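Local coordinates for protein M32 carboxypeptidase (Pyrococcus furiosus, PDB 1KA2) that removes amino acids one after another from the C-terminus of peptides with broad specificity, as a cobalt-dependent metallocarboxypeptidase, at residues I105-E110 with I139-R144. Residues are numbered along the deposited sequence; the frame is centred on the assembly and turned at random.
Sequences IREVSE and ISLAKR
With CG trans to the backbone N (chi1 -175°) and the chain straight beyond it, Glu-107 carries its carboxylate across to Arg-144, whose own chain bends at chi2 and chi3 and meets it at roughly a right angle. The result is a salt bridge made through one carboxylate oxygen: Arg-144 NH1 lies 3.2 Å from Glu-107 OE2, and a weak hydrogen bond from Arg-144 NH2 reaches the same Glu-107 OE2 at 3.4 Å. OE2 sits near the guanidinium plane, at its edge, and NH1 meets it on its syn side but tilted out of the carboxylate plane. The two flat groups are turned 34° against each other. A water closes a second path between the ions, donating to Glu-107 OE2 at 2.8 Å and accepting from Arg-144 NH2 at 2.7 Å. OE2 thus takes three hydrogen bonds, one of them weak, which should limit rotation of the carboxylate. In the fold, this joins helices 102-124 and 132-149, an antiparallel helix pair in the largely helical M32 chain, well away from the metal-binding HEXXH motif; the N-to-C directions of the two short segments differ by 150°, and their axes come within 11.1 Å. Leu-141 occupies the gap with its two methyl branches. Its CD2 lies over one face of the Glu-107 carboxylate, 3.4 Å from Glu-107 OE1, while CD1 meets Val-108 CG2 at 4.0 Å, the two methyls passing alongside with their side chains pointing in opposite senses. Phe-104 and Thr-111 of helix 102-124 also touch Leu-141, and Phe-104 touches Arg-144.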
loop_
_atom_site.group_PDB
_atom_site.type_symbol
_atom_site.label_atom_id
_atom_site.label_comp_id
_atom_site.label_asym_id
_atom_site.label_seq_id
_atom_site.Cartn_x
_atom_site.Cartn_y
_atom_site.Cartn_z
ATOM N N ILE A 105 -19.724 20.294 -3.282
ATOM C CA ILE A 105 -18.621 19.398 -2.972
ATOM C C ILE A 105 -17.453 19.776 -3.872
ATOM O O ILE A 105 -16.296 19.710 -3.467
ATOM C CB ILE A 105 -19.000 17.919 -3.220
ATOM C CG1 ILE A 105 -19.957 17.449 -2.124
ATOM C CG2 ILE A 105 -17.747 17.052 -3.259
ATOM C CD1 ILE A 105 -20.301 15.979 -2.202
ATOM N N ARG A 106 -17.767 20.189 -5.094
ATOM C CA ARG A 106 -16.748 20.586 -6.052
ATOM C C ARG A 106 -16.082 21.880 -5.594
ATOM O O ARG A 106 -14.855 21.956 -5.483
ATOM C CB ARG A 106 -17.379 20.788 -7.429
ATOM C CG ARG A 106 -16.387 21.044 -8.535
ATOM C CD ARG A 106 -16.480 22.466 -9.025
ATOM N NE ARG A 106 -17.746 22.775 -9.681
ATOM C CZ ARG A 106 -17.835 23.277 -10.909
ATOM N NH1 ARG A 106 -16.730 23.510 -11.606
ATOM N NH2 ARG A 106 -19.016 23.593 -11.419
ATOM N N GLU A 107 -16.899 22.892 -5.323
ATOM C CA GLU A 107 -16.394 24.185 -4.882
ATOM C C GLU A 107 -15.412 24.001 -3.722
ATOM O O GLU A 107 -14.303 24.532 -3.749
ATOM C CB GLU A 107 -17.565 25.083 -4.460
ATOM C CG GLU A 107 -17.162 26.505 -4.091
ATOM C CD GLU A 107 -18.336 27.360 -3.640
ATOM O OE1 GLU A 107 -18.109 28.543 -3.306
ATOM O OE2 GLU A 107 -19.484 26.861 -3.615
ATOM N N VAL A 108 -15.823 23.234 -2.718
ATOM C CA VAL A 108 -14.990 22.980 -1.546
ATOM C C VAL A 108 -13.659 22.315 -1.885
ATOM O O VAL A 108 -12.611 22.735 -1.397
ATOM C CB VAL A 108 -15.744 22.116 -0.510
ATOM C CG1 VAL A 108 -14.773 21.568 0.534
ATOM C CG2 VAL A 108 -16.816 22.956 0.175
ATOM N N SER A 109 -13.698 21.275 -2.710
ATOM C CA SER A 109 -12.470 20.595 -3.102
ATOM C C SER A 109 -11.530 21.598 -3.749
ATOM O O SER A 109 -10.367 21.712 -3.365
ATOM C CB SER A 109 -12.765 19.467 -4.093
ATOM O OG SER A 109 -13.215 18.306 -3.424
ATOM N N GLU A 110 -12.042 22.329 -4.731
ATOM C CA GLU A 110 -11.239 23.329 -5.430
ATOM C C GLU A 110 -10.652 24.339 -4.457
ATOM O O GLU A 110 -9.440 24.425 -4.301
ATOM C CB GLU A 110 -12.088 24.059 -6.483
ATOM C CG GLU A 110 -12.162 23.332 -7.821
ATOM C CD GLU A 110 -13.212 23.901 -8.765
ATOM O OE1 GLU A 110 -13.240 25.129 -8.989
ATOM O OE2 GLU A 110 -14.004 23.101 -9.298
ATOM N N ILE A 139 -14.603 30.614 5.178
ATOM C CA ILE A 139 -15.606 30.969 6.176
ATOM C C ILE A 139 -16.986 30.895 5.518
ATOM O O ILE A 139 -17.944 30.376 6.099
ATOM C CB ILE A 139 -15.354 32.386 6.752
ATOM C CG1 ILE A 139 -14.214 32.323 7.779
ATOM C CG2 ILE A 139 -16.614 32.927 7.416
ATOM C CD1 ILE A 139 -13.678 33.674 8.207
ATOM N N SER A 140 -17.080 31.389 4.288
ATOM C CA SER A 140 -18.349 31.356 3.580
ATOM C C SER A 140 -18.797 29.918 3.331
ATOM O O SER A 140 -19.979 29.609 3.435
ATOM C CB SER A 140 -18.246 32.097 2.244
ATOM O OG SER A 140 -19.516 32.140 1.599
ATOM N N LEU A 141 -17.855 29.044 2.991
ATOM C CA LEU A 141 -18.173 27.635 2.740
ATOM C C LEU A 141 -18.665 26.950 4.022
ATOM O O LEU A 141 -19.597 26.145 3.988
ATOM C CB LEU A 141 -16.942 26.901 2.197
ATOM C CG LEU A 141 -16.370 27.392 0.859
ATOM C CD1 LEU A 141 -15.104 26.605 0.546
ATOM C CD2 LEU A 141 -17.398 27.229 -0.266
ATOM N N ALA A 142 -18.032 27.276 5.148
ATOM C CA ALA A 142 -18.414 26.710 6.438
ATOM C C ALA A 142 -19.863 27.065 6.793
ATOM O O ALA A 142 -20.638 26.202 7.208
ATOM C CB ALA A 142 -17.479 27.216 7.526
ATOM N N LYS A 143 -20.223 28.338 6.636
ATOM C CA LYS A 143 -21.583 28.781 6.936
ATOM C C LYS A 143 -22.560 28.061 6.016
ATOM O O LYS A 143 -23.559 27.506 6.478
ATOM C CB LYS A 143 -21.711 30.296 6.760
ATOM C CG LYS A 143 -20.975 31.120 7.813
ATOM C CD LYS A 143 -20.585 32.486 7.255
ATOM C CE LYS A 143 -21.273 33.633 7.972
ATOM N NZ LYS A 143 -20.867 33.728 9.398
ATOM N N ARG A 144 -22.272 28.054 4.717
ATOM C CA ARG A 144 -23.153 27.366 3.775
ATOM C C ARG A 144 -23.333 25.928 4.261
ATOM O O ARG A 144 -24.455 25.441 4.367
ATOM C CB ARG A 144 -22.556 27.327 2.355
ATOM C CG ARG A 144 -22.227 28.679 1.719
ATOM C CD ARG A 144 -23.193 29.053 0.603
ATOM N NE ARG A 144 -23.322 28.051 -0.463
ATOM C CZ ARG A 144 -22.390 27.757 -1.369
ATOM N NH1 ARG A 144 -21.218 28.376 -1.363
ATOM N NH2 ARG A 144 -22.643 26.853 -2.308
HETATM O O HOH W 1 -21.755 25.599 -4.552
#